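PDB 6WM6: extracellular solute-binding protein, family 5 from Chelativorans sp., which binds EDTA and various other aminopolycarboxylates in the periplasm, probably as the solute-binding component of an ABC transporter. Local coordinates for residues V354-N359 with I510-D515; P89-K94 with Q463-A468; N305-G310 with Y528-A533; F475-R480 with K490-I495. One frame throughout, in Å; residues are numbered along the deposited sequence.

From the N terminus, residues 89-94 open interaction 2, 305-310 open interaction 3 and 354-359 open interaction 1. The 463-468 segment then closes interaction 2 across 368 residues. Interaction 4 follows, with nine residues between loop 475-480 and 490-495 on helix 489-499. Residues 510-515 close interaction 1 and 528-533 interaction 3. Interaction 4 thus nests in interaction 1, itself nested in interaction 3, whereas interaction 2 crosses both 1 and 3. Interaction 2 brings the hairpin of strands 85-87 and 93-95 to the loop leading into helix 467-474; interaction 3 joins two strands of the mixed sheet; 1 and 4 fasten loops to helices 504-521 and 489-499. A probable M355 O to Q463 NE2 hydrogen bond connects interactions 1 and 2.

Interaction 1 (V354-N359 with I510-D515); sequences VMFLPN and ILSEAD. With EDO (1,2-ethanediol), chain E.
The loop carrying V354, M355 and F356, which runs between helices 333-340 and 366-369, is docked on the side of helix 504-521, where L511, A514 and D515 receive it. The polar part centres on D515, whose OD1 accepts the backbone N of V354 at 3.1 Å through its syn lone pair, with an N-H...O angle of 153°. Because CG of D515 stands opposite its backbone N (chi1 -159°), the carboxylate reaches out to the loop. Its second oxygen, OD2, is taken by a salt bridge to R366 and by the hydroxyl of S353, which also bonds the backbone N of both M355 and F356. The same OD2 lies 3.7 Å from CD2 of F356, at the ring edge.

The loop is held from two directions: V354 also packs on L524 and P526 of strand 524-537, which follows this helix in the chain. M355, extended beyond CG, reaches across toward the helix, with SD 3.8 Å from CG of L511 and CE 3.9 Å from CB of A514. Beside it, CZ of F356 is 3.9 Å from CD2 of L511. Shortening D515 to an alanine is likely to take this acceptor from the N of V354 and this carboxylate from R366, with the loop less firmly fixed to the helix.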
loop_
_atom_site.group_PDB
_atom_site.type_symbol
_atom_site.label_atom_id
_atom_site.label_comp_id
_atom_site.label_asym_id
_atom_site.label_seq_id
_atom_site.Cartn_x
_atom_site.Cartn_y
_atom_site.Cartn_z
ATOM N N VAL A 354 4.420 11.938 9.061
ATOM C CA VAL A 354 3.168 11.379 8.537
ATOM C C VAL A 354 3.087 11.502 7.029
ATOM O O VAL A 354 2.048 11.169 6.441
ATOM C CB VAL A 354 1.913 11.936 9.233
ATOM C CG1 VAL A 354 1.876 11.498 10.683
ATOM C CG2 VAL A 354 1.819 13.441 9.113
ATOM N N MET A 355 4.157 11.929 6.377
ATOM C CA MET A 355 4.155 12.070 4.930
ATOM C C MET A 355 5.303 11.387 4.215
ATOM O O MET A 355 5.206 11.184 2.991
ATOM C CB MET A 355 4.106 13.534 4.527
ATOM C CG MET A 355 2.756 14.128 4.953
ATOM S SD MET A 355 2.528 15.785 4.389
ATOM C CE MET A 355 1.038 16.182 5.292
ATOM N N PHE A 356 6.358 11.010 4.922
ATOM C CA PHE A 356 7.541 10.402 4.332
ATOM C C PHE A 356 7.976 9.216 5.179
ATOM O O PHE A 356 8.034 9.305 6.408
ATOM C CB PHE A 356 8.719 11.395 4.341
ATOM C CG PHE A 356 8.417 12.719 3.686
ATOM C CD1 PHE A 356 8.417 12.846 2.300
ATOM C CD2 PHE A 356 8.171 13.837 4.449
ATOM C CE1 PHE A 356 8.178 14.079 1.707
ATOM C CE2 PHE A 356 7.922 15.069 3.856
ATOM C CZ PHE A 356 7.931 15.183 2.486
ATOM N N LEU A 357 8.326 8.117 4.512
ATOM C CA LEU A 357 9.016 7.021 5.184
ATOM C C LEU A 357 10.436 7.463 5.522
ATOM O O LEU A 357 10.972 8.400 4.907
ATOM C CB LEU A 357 9.070 5.801 4.275
ATOM C CG LEU A 357 7.726 5.182 3.877
ATOM C CD1 LEU A 357 7.975 4.126 2.777
ATOM C CD2 LEU A 357 7.011 4.561 5.043
ATOM N N PRO A 358 11.098 6.767 6.453
ATOM C CA PRO A 358 12.450 7.192 6.863
ATOM C C PRO A 358 13.458 7.238 5.734
ATOM O O PRO A 358 14.454 7.981 5.857
ATOM C CB PRO A 358 12.832 6.148 7.927
ATOM C CG PRO A 358 11.502 5.804 8.555
ATOM C CD PRO A 358 10.532 5.760 7.378
ATOM N N ASN A 359 13.255 6.497 4.651
ATOM C CA ASN A 359 14.193 6.499 3.538
ATOM C C ASN A 359 13.821 7.452 2.403
ATOM O O ASN A 359 14.555 7.530 1.413
ATOM C CB ASN A 359 14.371 5.088 2.970
ATOM C CG ASN A 359 13.111 4.539 2.372
ATOM O OD1 ASN A 359 12.057 4.555 3.004
ATOM N ND2 ASN A 359 13.207 4.020 1.146
ATOM N N ILE A 510 8.780 21.014 -0.819
ATOM C CA ILE A 510 7.519 21.736 -0.651
ATOM C C ILE A 510 6.648 21.056 0.403
ATOM O O ILE A 510 6.129 21.697 1.331
ATOM C CB ILE A 510 6.797 21.813 -2.003
ATOM C CG1 ILE A 510 7.593 22.637 -3.033
ATOM C CG2 ILE A 510 5.392 22.403 -1.815
ATOM C CD1 ILE A 510 7.149 22.367 -4.465
ATOM N N LEU A 511 6.473 19.740 0.274
ATOM C CA LEU A 511 5.556 18.987 1.124
ATOM C C LEU A 511 6.000 18.965 2.581
ATOM O O LEU A 511 5.148 18.815 3.481
ATOM C CB LEU A 511 5.412 17.572 0.569
ATOM C CG LEU A 511 4.329 16.692 1.202
ATOM C CD1 LEU A 511 2.959 17.214 0.860
ATOM C CD2 LEU A 511 4.487 15.269 0.708
ATOM N N SER A 512 7.294 19.137 2.843
ATOM C CA SER A 512 7.777 19.162 4.219
ATOM C C SER A 512 7.001 20.160 5.079
ATOM O O SER A 512 6.762 19.895 6.258
ATOM C CB SER A 512 9.278 19.491 4.257
ATOM O OG SER A 512 10.029 18.429 3.710
ATOM N N GLU A 513 6.625 21.316 4.516
ATOM C CA GLU A 513 5.863 22.299 5.281
ATOM C C GLU A 513 4.517 21.748 5.717
ATOM O O GLU A 513 4.047 22.032 6.835
ATOM C CB GLU A 513 5.699 23.584 4.461
ATOM C CG GLU A 513 5.098 24.713 5.278
ATOM C CD GLU A 513 4.823 25.981 4.481
ATOM O OE1 GLU A 513 5.092 26.025 3.254
ATOM O OE2 GLU A 513 4.323 26.957 5.095
ATOM N N ALA A 514 3.871 20.960 4.863
ATOM C CA ALA A 514 2.598 20.354 5.236
ATOM C C ALA A 514 2.789 19.307 6.322
ATOM O O ALA A 514 1.953 19.182 7.210
ATOM C CB ALA A 514 1.928 19.728 4.017
ATOM N N ASP A 515 3.884 18.556 6.280
ATOM C CA ASP A 515 4.182 17.595 7.333
ATOM C C ASP A 515 4.330 18.300 8.673
ATOM O O ASP A 515 3.824 17.820 9.701
ATOM C CB ASP A 515 5.447 16.817 6.959
ATOM C CG ASP A 515 5.612 15.489 7.674
ATOM O OD1 ASP A 515 4.634 14.892 8.192
ATOM O OD2 ASP A 515 6.761 15.000 7.695
HETATM C C1 EDO E . 10.164 1.970 0.946
HETATM O O1 EDO E . 11.456 1.370 0.817
HETATM C C2 EDO E . 9.180 0.883 1.376
HETATM O O2 EDO E . 9.582 -0.307 0.681
#

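Interaction 2 (P89-K94 with Q463-A468); sequences PDFTLK and QQVFPA. With EDO (1,2-ethanediol), chain I.
Q463 starts the contact with its backbone: its O lies 3.9 Å from CZ of F91, near the plane of the ring and at its edge. Its side chain turns to other tasks, OE1 accepting the N of Q464 while NE2 bonds Q360 and M355 O. At Q464 the peptide carbon is 3.5 Å from the same F91 CZ. V465 then divides its two methyls between two partners. With CG1 anti to the backbone N (chi1 169°), CG2 sits over the F91 face, 4.0 Å from the ring centroid and 17° off the normal, a CH-pi contact.

F91 is presented by the turn between strands 85-87 and 93-95, an antiparallel pair; D90 OD1 accepts the N of T92 there, an Asx turn. The other V465 methyl, CG1, is 4.2 Å from CD1 of L93, while V465 N gives a nearly straight bond (175°) at 2.9 Å to O1 of an ethanediol, probably from the crystallisation liquor. F466 follows as N-cap of helix 467-474. L93 crosses its side chain at about a right angle, CD1 meeting F466 CZ at 3.7 Å.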
loop_
_atom_site.group_PDB
_atom_site.type_symbol
_atom_site.label_atom_id
_atom_site.label_comp_id
_atom_site.label_asym_id
_atom_site.label_seq_id
_atom_site.Cartn_x
_atom_site.Cartn_y
_atom_site.Cartn_z
ATOM N N PRO A 89 11.894 -3.125 -5.903
ATOM C CA PRO A 89 12.138 -3.300 -4.462
ATOM C C PRO A 89 12.831 -2.135 -3.805
ATOM O O PRO A 89 12.672 -1.970 -2.581
ATOM C CB PRO A 89 12.954 -4.606 -4.387
ATOM C CG PRO A 89 12.432 -5.405 -5.555
ATOM C CD PRO A 89 12.206 -4.369 -6.658
ATOM N N ASP A 90 13.607 -1.345 -4.556
ATOM C CA ASP A 90 14.231 -0.137 -4.016
ATOM C C ASP A 90 13.292 1.066 -4.037
ATOM O O ASP A 90 13.740 2.181 -3.755
ATOM C CB ASP A 90 15.537 0.153 -4.764
ATOM C CG ASP A 90 15.343 0.374 -6.248
ATOM O OD1 ASP A 90 14.213 0.381 -6.746
ATOM O OD2 ASP A 90 16.387 0.574 -6.941
ATOM N N PHE A 91 12.010 0.857 -4.325
ATOM C CA PHE A 91 10.942 1.865 -4.298
ATOM C C PHE A 91 11.043 2.850 -5.459
ATOM O O PHE A 91 10.438 3.927 -5.415
ATOM C CB PHE A 91 10.835 2.577 -2.946
ATOM C CG PHE A 91 9.418 2.947 -2.537
ATOM C CD1 PHE A 91 8.334 2.121 -2.774
ATOM C CD2 PHE A 91 9.195 4.115 -1.858
ATOM C CE1 PHE A 91 7.045 2.471 -2.343
ATOM C CE2 PHE A 91 7.912 4.463 -1.432
ATOM C CZ PHE A 91 6.860 3.650 -1.674
ATOM N N THR A 92 11.757 2.499 -6.520
ATOM C CA THR A 92 11.796 3.278 -7.746
ATOM C C THR A 92 10.777 2.722 -8.734
ATOM O O THR A 92 10.297 1.591 -8.611
ATOM C CB THR A 92 13.180 3.280 -8.387
ATOM O OG1 THR A 92 13.549 1.975 -8.813
ATOM C CG2 THR A 92 14.239 3.811 -7.410
ATOM N N LEU A 93 10.431 3.543 -9.716
ATOM C CA LEU A 93 9.583 3.135 -10.826
ATOM C C LEU A 93 10.450 2.787 -12.020
ATOM O O LEU A 93 11.326 3.570 -12.407
ATOM C CB LEU A 93 8.634 4.276 -11.210
ATOM C CG LEU A 93 7.465 4.489 -10.277
ATOM C CD1 LEU A 93 6.751 5.803 -10.580
ATOM C CD2 LEU A 93 6.477 3.344 -10.355
ATOM N N LYS A 94 10.228 1.619 -12.590
ATOM C CA LYS A 94 10.961 1.154 -13.768
ATOM C C LYS A 94 9.993 1.042 -14.931
ATOM O O LYS A 94 8.971 0.338 -14.846
ATOM C CB LYS A 94 11.613 -0.204 -13.510
ATOM C CG LYS A 94 12.421 -0.720 -14.682
ATOM C CD LYS A 94 12.883 -2.165 -14.447
ATOM C CE LYS A 94 13.655 -2.711 -15.633
ATOM N NZ LYS A 94 14.470 -3.898 -15.237
ATOM N N GLN A 463 2.195 3.655 2.144
ATOM C CA GLN A 463 2.849 4.760 1.452
ATOM C C GLN A 463 3.035 4.458 -0.032
ATOM O O GLN A 463 3.222 3.304 -0.434
ATOM C CB GLN A 463 4.208 5.060 2.093
ATOM C CG GLN A 463 5.041 6.130 1.392
ATOM C CD GLN A 463 4.422 7.512 1.442
ATOM O OE1 GLN A 463 3.228 7.695 1.153
ATOM N NE2 GLN A 463 5.219 8.504 1.835
ATOM N N GLN A 464 2.998 5.520 -0.840
ATOM C CA GLN A 464 3.196 5.483 -2.279
ATOM C C GLN A 464 4.558 6.058 -2.652
ATOM O O GLN A 464 5.243 6.734 -1.873
ATOM C CB GLN A 464 2.077 6.281 -2.969
ATOM C CG GLN A 464 0.719 5.679 -2.744
ATOM C CD GLN A 464 -0.397 6.581 -3.247
ATOM O OE1 GLN A 464 -0.155 7.502 -4.047
ATOM N NE2 GLN A 464 -1.626 6.313 -2.798
ATOM N N VAL A 465 4.931 5.836 -3.919
ATOM C CA VAL A 465 6.189 6.350 -4.425
ATOM C C VAL A 465 6.212 7.868 -4.429
ATOM O O VAL A 465 7.274 8.474 -4.249
ATOM C CB VAL A 465 6.453 5.792 -5.840
ATOM C CG1 VAL A 465 7.616 6.510 -6.507
ATOM C CG2 VAL A 465 6.731 4.298 -5.754
ATOM N N PHE A 466 5.047 8.515 -4.628
ATOM C CA PHE A 466 4.953 9.975 -4.611
ATOM C C PHE A 466 4.249 10.418 -3.339
ATOM O O PHE A 466 3.006 10.390 -3.269
ATOM C CB PHE A 466 4.191 10.475 -5.844
ATOM C CG PHE A 466 4.829 10.075 -7.136
ATOM C CD1 PHE A 466 5.974 10.704 -7.568
ATOM C CD2 PHE A 466 4.278 9.072 -7.903
ATOM C CE1 PHE A 466 6.574 10.325 -8.773
ATOM C CE2 PHE A 466 4.871 8.698 -9.108
ATOM C CZ PHE A 466 6.013 9.321 -9.517
ATOM N N PRO A 467 4.981 10.858 -2.322
ATOM C CA PRO A 467 4.327 11.308 -1.082
ATOM C C PRO A 467 3.239 12.330 -1.285
ATOM O O PRO A 467 2.221 12.295 -0.570
ATOM C CB PRO A 467 5.502 11.864 -0.267
ATOM C CG PRO A 467 6.641 10.985 -0.664
ATOM C CD PRO A 467 6.447 10.756 -2.165
ATOM N N ALA A 468 3.385 13.242 -2.254
ATOM C CA ALA A 468 2.382 14.286 -2.424
ATOM C C ALA A 468 1.073 13.723 -2.949
ATOM O O ALA A 468 0.009 14.279 -2.659
ATOM C CB ALA A 468 2.888 15.363 -3.376
HETATM C C1 EDO I . 2.446 3.247 -6.126
HETATM O O1 EDO I . 3.086 4.440 -5.663
HETATM C C2 EDO I . 2.574 2.150 -5.077
HETATM O O2 EDO I . 1.850 2.489 -3.884
#

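Interaction 3 (N305-G310 with Y528-A533); sequences NWYFMG and YQLPTA
Y307 meets L530 with a ring face and Y528 with a ring edge. With CG anti to its carbonyl carbon (chi1 -78°), L530 brings CD1 almost centrally over one face of the Y307 ring, 3.4 Å from its centroid, a very close CH-pi contact; L530 CG meets CZ of Y307 at 3.5 Å. Against Y528 the same ring uses its edge: the pair is offset edge-to-face, centroids 5.7 Å apart and planes at 90°.

These side chains hang on neighbouring strands of the large mixed sheet, where W306 and Q529 form an antiparallel non-hydrogen-bonded pair. L530 N bonds N305 O, and Y307 N bonds Y528 O, each at 2.9 Å. Y528 places CG between its backbone N and carbonyl carbon (chi1 62°), a position that brings CE1 to 3.8 Å from CD2 of Y307. T340 holds the Y528 hydroxyl, and M421 of helix 416-429 touches both tyrosines. Buried by the contact, Y528 N has no partner in the model.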
loop_
_atom_site.group_PDB
_atom_site.type_symbol
_atom_site.label_atom_id
_atom_site.label_comp_id
_atom_site.label_asym_id
_atom_site.label_seq_id
_atom_site.Cartn_x
_atom_site.Cartn_y
_atom_site.Cartn_z
ATOM N N ASN A 305 3.899 -0.068 4.416
ATOM C CA ASN A 305 2.840 0.082 5.395
ATOM C C ASN A 305 3.454 0.546 6.701
ATOM O O ASN A 305 4.436 -0.038 7.184
ATOM C CB ASN A 305 2.113 -1.248 5.632
ATOM C CG ASN A 305 1.345 -1.724 4.427
ATOM O OD1 ASN A 305 0.987 -0.938 3.571
ATOM N ND2 ASN A 305 1.050 -3.010 4.402
ATOM N N TRP A 306 2.854 1.568 7.304
ATOM C CA TRP A 306 3.362 2.126 8.567
ATOM C C TRP A 306 2.244 2.243 9.598
ATOM O O TRP A 306 1.160 2.754 9.289
ATOM C CB TRP A 306 4.093 3.455 8.368
ATOM C CG TRP A 306 3.355 4.526 7.621
ATOM C CD1 TRP A 306 3.243 4.645 6.275
ATOM C CD2 TRP A 306 2.676 5.676 8.177
ATOM N NE1 TRP A 306 2.518 5.777 5.945
ATOM C CE2 TRP A 306 2.178 6.434 7.101
ATOM C CE3 TRP A 306 2.447 6.126 9.483
ATOM C CZ2 TRP A 306 1.471 7.634 7.276
ATOM C CZ3 TRP A 306 1.744 7.322 9.649
ATOM C CH2 TRP A 306 1.278 8.055 8.561
ATOM N N TYR A 307 2.523 1.762 10.808
ATOM C CA TYR A 307 1.593 1.867 11.905
ATOM C C TYR A 307 1.455 3.316 12.344
ATOM O O TYR A 307 2.428 4.089 12.348
ATOM C CB TYR A 307 2.070 1.091 13.115
ATOM C CG TYR A 307 1.928 -0.397 13.038
ATOM C CD1 TYR A 307 0.676 -0.987 12.911
ATOM C CD2 TYR A 307 3.038 -1.230 13.124
ATOM C CE1 TYR A 307 0.543 -2.348 12.840
ATOM C CE2 TYR A 307 2.903 -2.620 13.086
ATOM C CZ TYR A 307 1.638 -3.149 12.945
ATOM O OH TYR A 307 1.503 -4.535 12.877
ATOM N N PHE A 308 0.240 3.662 12.768
ATOM C CA PHE A 308 -0.054 4.971 13.303
ATOM C C PHE A 308 -1.105 4.817 14.393
ATOM O O PHE A 308 -1.836 3.816 14.461
ATOM C CB PHE A 308 -0.578 5.922 12.219
ATOM C CG PHE A 308 -1.910 5.510 11.623
ATOM C CD1 PHE A 308 -3.088 5.712 12.313
ATOM C CD2 PHE A 308 -1.987 4.961 10.344
ATOM C CE1 PHE A 308 -4.327 5.353 11.754
ATOM C CE2 PHE A 308 -3.217 4.614 9.793
ATOM C CZ PHE A 308 -4.378 4.806 10.499
ATOM N N MET A 309 -1.223 5.862 15.220
ATOM C CA MET A 309 -2.392 6.065 16.059
ATOM C C MET A 309 -3.058 7.358 15.610
ATOM O O MET A 309 -2.444 8.435 15.655
ATOM C CB MET A 309 -2.042 6.168 17.531
ATOM C CG MET A 309 -3.308 6.163 18.388
ATOM S SD MET A 309 -2.998 6.382 20.146
ATOM C CE MET A 309 -2.397 8.069 20.186
ATOM N N GLY A 310 -4.312 7.265 15.192
ATOM C CA GLY A 310 -5.083 8.436 14.850
ATOM C C GLY A 310 -5.918 8.887 16.038
ATOM O O GLY A 310 -6.307 8.087 16.890
ATOM N N TYR A 528 5.930 3.119 13.391
ATOM C CA TYR A 528 7.037 2.524 12.635
ATOM C C TYR A 528 6.441 1.636 11.553
ATOM O O TYR A 528 5.264 1.262 11.584
ATOM C CB TYR A 528 8.020 1.770 13.529
ATOM C CG TYR A 528 7.485 0.596 14.300
ATOM C CD1 TYR A 528 7.086 -0.566 13.649
ATOM C CD2 TYR A 528 7.390 0.616 15.703
ATOM C CE1 TYR A 528 6.601 -1.674 14.339
ATOM C CE2 TYR A 528 6.895 -0.478 16.387
ATOM C CZ TYR A 528 6.507 -1.603 15.711
ATOM O OH TYR A 528 6.017 -2.729 16.365
ATOM N N GLN A 529 7.293 1.277 10.594
ATOM C CA GLN A 529 6.891 0.448 9.461
ATOM C C GLN A 529 6.663 -1.000 9.860
ATOM O O GLN A 529 7.408 -1.586 10.652
ATOM C CB GLN A 529 7.997 0.502 8.406
ATOM C CG GLN A 529 8.088 1.825 7.640
ATOM C CD GLN A 529 9.428 1.965 6.994
ATOM O OE1 GLN A 529 10.389 2.403 7.623
ATOM N NE2 GLN A 529 9.490 1.641 5.715
ATOM N N LEU A 530 5.640 -1.612 9.268
ATOM C CA LEU A 530 5.424 -3.029 9.447
ATOM C C LEU A 530 6.546 -3.817 8.789
ATOM O O LEU A 530 7.042 -3.433 7.735
ATOM C CB LEU A 530 4.100 -3.472 8.821
ATOM C CG LEU A 530 2.821 -3.158 9.598
ATOM C CD1 LEU A 530 2.527 -1.688 9.713
ATOM C CD2 LEU A 530 1.641 -3.867 8.920
ATOM N N PRO A 531 6.923 -4.954 9.348
ATOM C CA PRO A 531 7.831 -5.856 8.626
ATOM C C PRO A 531 7.075 -6.688 7.614
ATOM O O PRO A 531 5.987 -7.191 7.879
ATOM C CB PRO A 531 8.396 -6.744 9.742
ATOM C CG PRO A 531 7.286 -6.800 10.761
ATOM C CD PRO A 531 6.614 -5.433 10.718
ATOM N N THR A 532 7.660 -6.854 6.457
ATOM C CA THR A 532 7.178 -7.862 5.537
ATOM C C THR A 532 7.723 -9.237 5.946
ATOM O O THR A 532 8.665 -9.361 6.733
ATOM C CB THR A 532 7.654 -7.590 4.114
ATOM O OG1 THR A 532 9.079 -7.776 4.090
ATOM C CG2 THR A 532 7.319 -6.194 3.639
ATOM N N ALA A 533 7.126 -10.286 5.396
ATOM C CA ALA A 533 7.668 -11.629 5.588
ATOM C C ALA A 533 7.317 -12.465 4.365
ATOM O O ALA A 533 6.167 -12.882 4.198
ATOM C CB ALA A 533 7.113 -12.264 6.861
#

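Interaction 4 (F475-R480 with K490-I495); sequences FLRDTR and KIEEII. With SO4 (sulfate ion), chain C.
E492 grips R477 with both carboxylate oxygens. OE2 accepts the backbone N of R477 at 2.9 Å in an almost straight bond (177°) and its NE at 2.8 Å (a salt bridge), the two donors arriving from opposite faces of the carboxylate plane. NH2 adds a weak bond to OE1 at 3.3 Å; the guanidinium and carboxylate planes stand 62° apart. A bend at chi3 (-78°) folds the arginine back, letting its side chain and its backbone N share one oxygen. Water 1 donates to OE2 and to F475 O, and water 2 to OE1 and R477 O.

Beneath this polar layer, CD1 of I495 packs 3.8 Å from CD1 of L476 and 3.8 Å from CB of F475. Further out, R477 sits in a type II turn from L476 to T479, where T479 OG1 bonds L476 O, and the F475 ring meets F486 edge-to-face while touching V354 and M355. Were E492 an alanine, R477 N would probably lose its acceptor and the guanidinium would be set free to turn. With two protein donors and a water converging on OE2, the carboxylate is likely to be ionised, its charge matched by R477 at this partly buried joint between turn and helix.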
loop_
_atom_site.group_PDB
_atom_site.type_symbol
_atom_site.label_atom_id
_atom_site.label_comp_id
_atom_site.label_asym_id
_atom_site.label_seq_id
_atom_site.Cartn_x
_atom_site.Cartn_y
_atom_site.Cartn_z
ATOM N N PHE A 475 -5.184 14.005 3.752
ATOM C CA PHE A 475 -5.137 15.219 4.557
ATOM C C PHE A 475 -6.103 16.296 4.089
ATOM O O PHE A 475 -6.163 17.352 4.713
ATOM C CB PHE A 475 -3.714 15.793 4.624
ATOM C CG PHE A 475 -2.727 14.866 5.274
ATOM C CD1 PHE A 475 -2.583 14.840 6.665
ATOM C CD2 PHE A 475 -1.926 14.020 4.529
ATOM C CE1 PHE A 475 -1.682 13.983 7.268
ATOM C CE2 PHE A 475 -1.034 13.163 5.128
ATOM C CZ PHE A 475 -0.928 13.131 6.504
ATOM N N LEU A 476 -6.843 16.058 3.020
ATOM C CA LEU A 476 -7.742 17.070 2.474
ATOM C C LEU A 476 -9.114 16.905 3.100
ATOM O O LEU A 476 -9.544 15.793 3.442
ATOM C CB LEU A 476 -7.834 16.929 0.955
ATOM C CG LEU A 476 -6.792 17.651 0.090
ATOM C CD1 LEU A 476 -5.382 17.509 0.608
ATOM C CD2 LEU A 476 -6.874 17.145 -1.345
ATOM N N ARG A 477 -9.800 18.023 3.282
ATOM C CA ARG A 477 -11.196 17.940 3.678
ATOM C C ARG A 477 -11.937 17.091 2.644
ATOM O O ARG A 477 -11.668 17.160 1.440
ATOM C CB ARG A 477 -11.809 19.335 3.735
ATOM C CG ARG A 477 -11.223 20.234 4.795
ATOM C CD ARG A 477 -11.572 21.687 4.502
ATOM N NE ARG A 477 -10.728 22.254 3.452
ATOM C CZ ARG A 477 -10.826 23.503 3.009
ATOM N NH1 ARG A 477 -11.737 24.321 3.518
ATOM N NH2 ARG A 477 -10.014 23.934 2.053
ATOM N N ASP A 478 -12.832 16.240 3.119
ATOM C CA ASP A 478 -13.703 15.471 2.235
ATOM C C ASP A 478 -12.946 14.473 1.358
ATOM O O ASP A 478 -13.363 14.190 0.235
ATOM C CB ASP A 478 -14.567 16.388 1.357
ATOM C CG ASP A 478 -15.347 17.407 2.163
ATOM O OD1 ASP A 478 -15.708 17.106 3.321
ATOM O OD2 ASP A 478 -15.601 18.510 1.636
ATOM N N THR A 479 -11.850 13.902 1.856
ATOM C CA THR A 479 -11.171 12.823 1.149
ATOM C C THR A 479 -11.399 11.487 1.848
ATOM O O THR A 479 -11.752 11.421 3.030
ATOM C CB THR A 479 -9.663 13.065 0.966
ATOM O OG1 THR A 479 -9.063 13.496 2.192
ATOM C CG2 THR A 479 -9.418 14.090 -0.133
ATOM N N ARG A 480 -11.160 10.415 1.088
ATOM C CA ARG A 480 -11.575 9.081 1.504
ATOM C C ARG A 480 -10.845 8.596 2.750
ATOM O O ARG A 480 -11.391 7.778 3.501
ATOM C CB ARG A 480 -11.357 8.116 0.333
ATOM C CG ARG A 480 -11.270 6.639 0.693
ATOM C CD ARG A 480 -10.947 5.825 -0.562
ATOM N NE ARG A 480 -9.864 6.468 -1.299
ATOM C CZ ARG A 480 -8.605 6.041 -1.343
ATOM N NH1 ARG A 480 -8.238 4.921 -0.721
ATOM N NH2 ARG A 480 -7.712 6.738 -2.026
ATOM N N LYS A 490 -4.270 25.654 4.199
ATOM C CA LYS A 490 -2.840 25.806 3.922
ATOM C C LYS A 490 -2.176 24.460 3.639
ATOM O O LYS A 490 -1.359 24.351 2.715
ATOM C CB LYS A 490 -2.164 26.520 5.093
ATOM C CG LYS A 490 -0.681 26.809 4.913
ATOM C CD LYS A 490 -0.395 27.620 3.657
ATOM C CE LYS A 490 1.066 28.060 3.607
ATOM N NZ LYS A 490 1.384 28.854 2.387
ATOM N N ILE A 491 -2.517 23.427 4.411
ATOM C CA ILE A 491 -2.019 22.085 4.116
ATOM C C ILE A 491 -2.429 21.674 2.714
ATOM O O ILE A 491 -1.620 21.117 1.951
ATOM C CB ILE A 491 -2.512 21.090 5.172
ATOM C CG1 ILE A 491 -1.790 21.350 6.504
ATOM C CG2 ILE A 491 -2.303 19.636 4.687
ATOM C CD1 ILE A 491 -2.254 20.465 7.630
ATOM N N GLU A 492 -3.692 21.937 2.345
ATOM C CA GLU A 492 -4.172 21.517 1.032
ATOM C C GLU A 492 -3.437 22.264 -0.078
ATOM O O GLU A 492 -3.078 21.673 -1.098
ATOM C CB GLU A 492 -5.688 21.735 0.947
ATOM C CG GLU A 492 -6.414 21.003 2.046
ATOM C CD GLU A 492 -7.915 20.980 1.871
ATOM O OE1 GLU A 492 -8.400 21.333 0.778
ATOM O OE2 GLU A 492 -8.598 20.598 2.838
ATOM N N GLU A 493 -3.199 23.556 0.111
ATOM C CA GLU A 493 -2.475 24.345 -0.877
ATOM C C GLU A 493 -1.060 23.808 -1.054
ATOM O O GLU A 493 -0.564 23.682 -2.186
ATOM C CB GLU A 493 -2.459 25.807 -0.447
ATOM C CG GLU A 493 -1.582 26.726 -1.285
ATOM C CD GLU A 493 -1.513 28.134 -0.712
ATOM O OE1 GLU A 493 -1.903 28.324 0.462
ATOM O OE2 GLU A 493 -1.074 29.051 -1.437
ATOM N N ILE A 494 -0.387 23.493 0.053
ATOM C CA ILE A 494 0.968 22.968 -0.021
ATOM C C ILE A 494 0.999 21.637 -0.751
ATOM O O ILE A 494 1.873 21.406 -1.598
ATOM C CB ILE A 494 1.556 22.828 1.393
ATOM C CG1 ILE A 494 1.781 24.193 2.048
ATOM C CG2 ILE A 494 2.880 22.052 1.339
ATOM C CD1 ILE A 494 1.873 24.121 3.547
ATOM N N ILE A 495 0.053 20.746 -0.444
ATOM C CA ILE A 495 0.015 19.445 -1.102
ATOM C C ILE A 495 -0.177 19.619 -2.604
ATOM O O ILE A 495 0.472 18.938 -3.403
ATOM C CB ILE A 495 -1.074 18.552 -0.465
ATOM C CG1 ILE A 495 -0.671 18.136 0.944
ATOM C CG2 ILE A 495 -1.365 17.351 -1.362
ATOM C CD1 ILE A 495 -1.779 17.470 1.753
HETATM S S SO4 C . -4.923 2.178 -0.223
HETATM O O1 SO4 C . -4.283 1.874 -1.504
HETATM O O2 SO4 C . -5.959 1.180 0.026
HETATM O O3 SO4 C . -3.927 2.094 0.848
HETATM O O4 SO4 C . -5.522 3.503 -0.285
HETATM O O HOH W 1 -7.340 19.851 5.254
HETATM O O HOH W 2 -10.824 19.422 0.045
#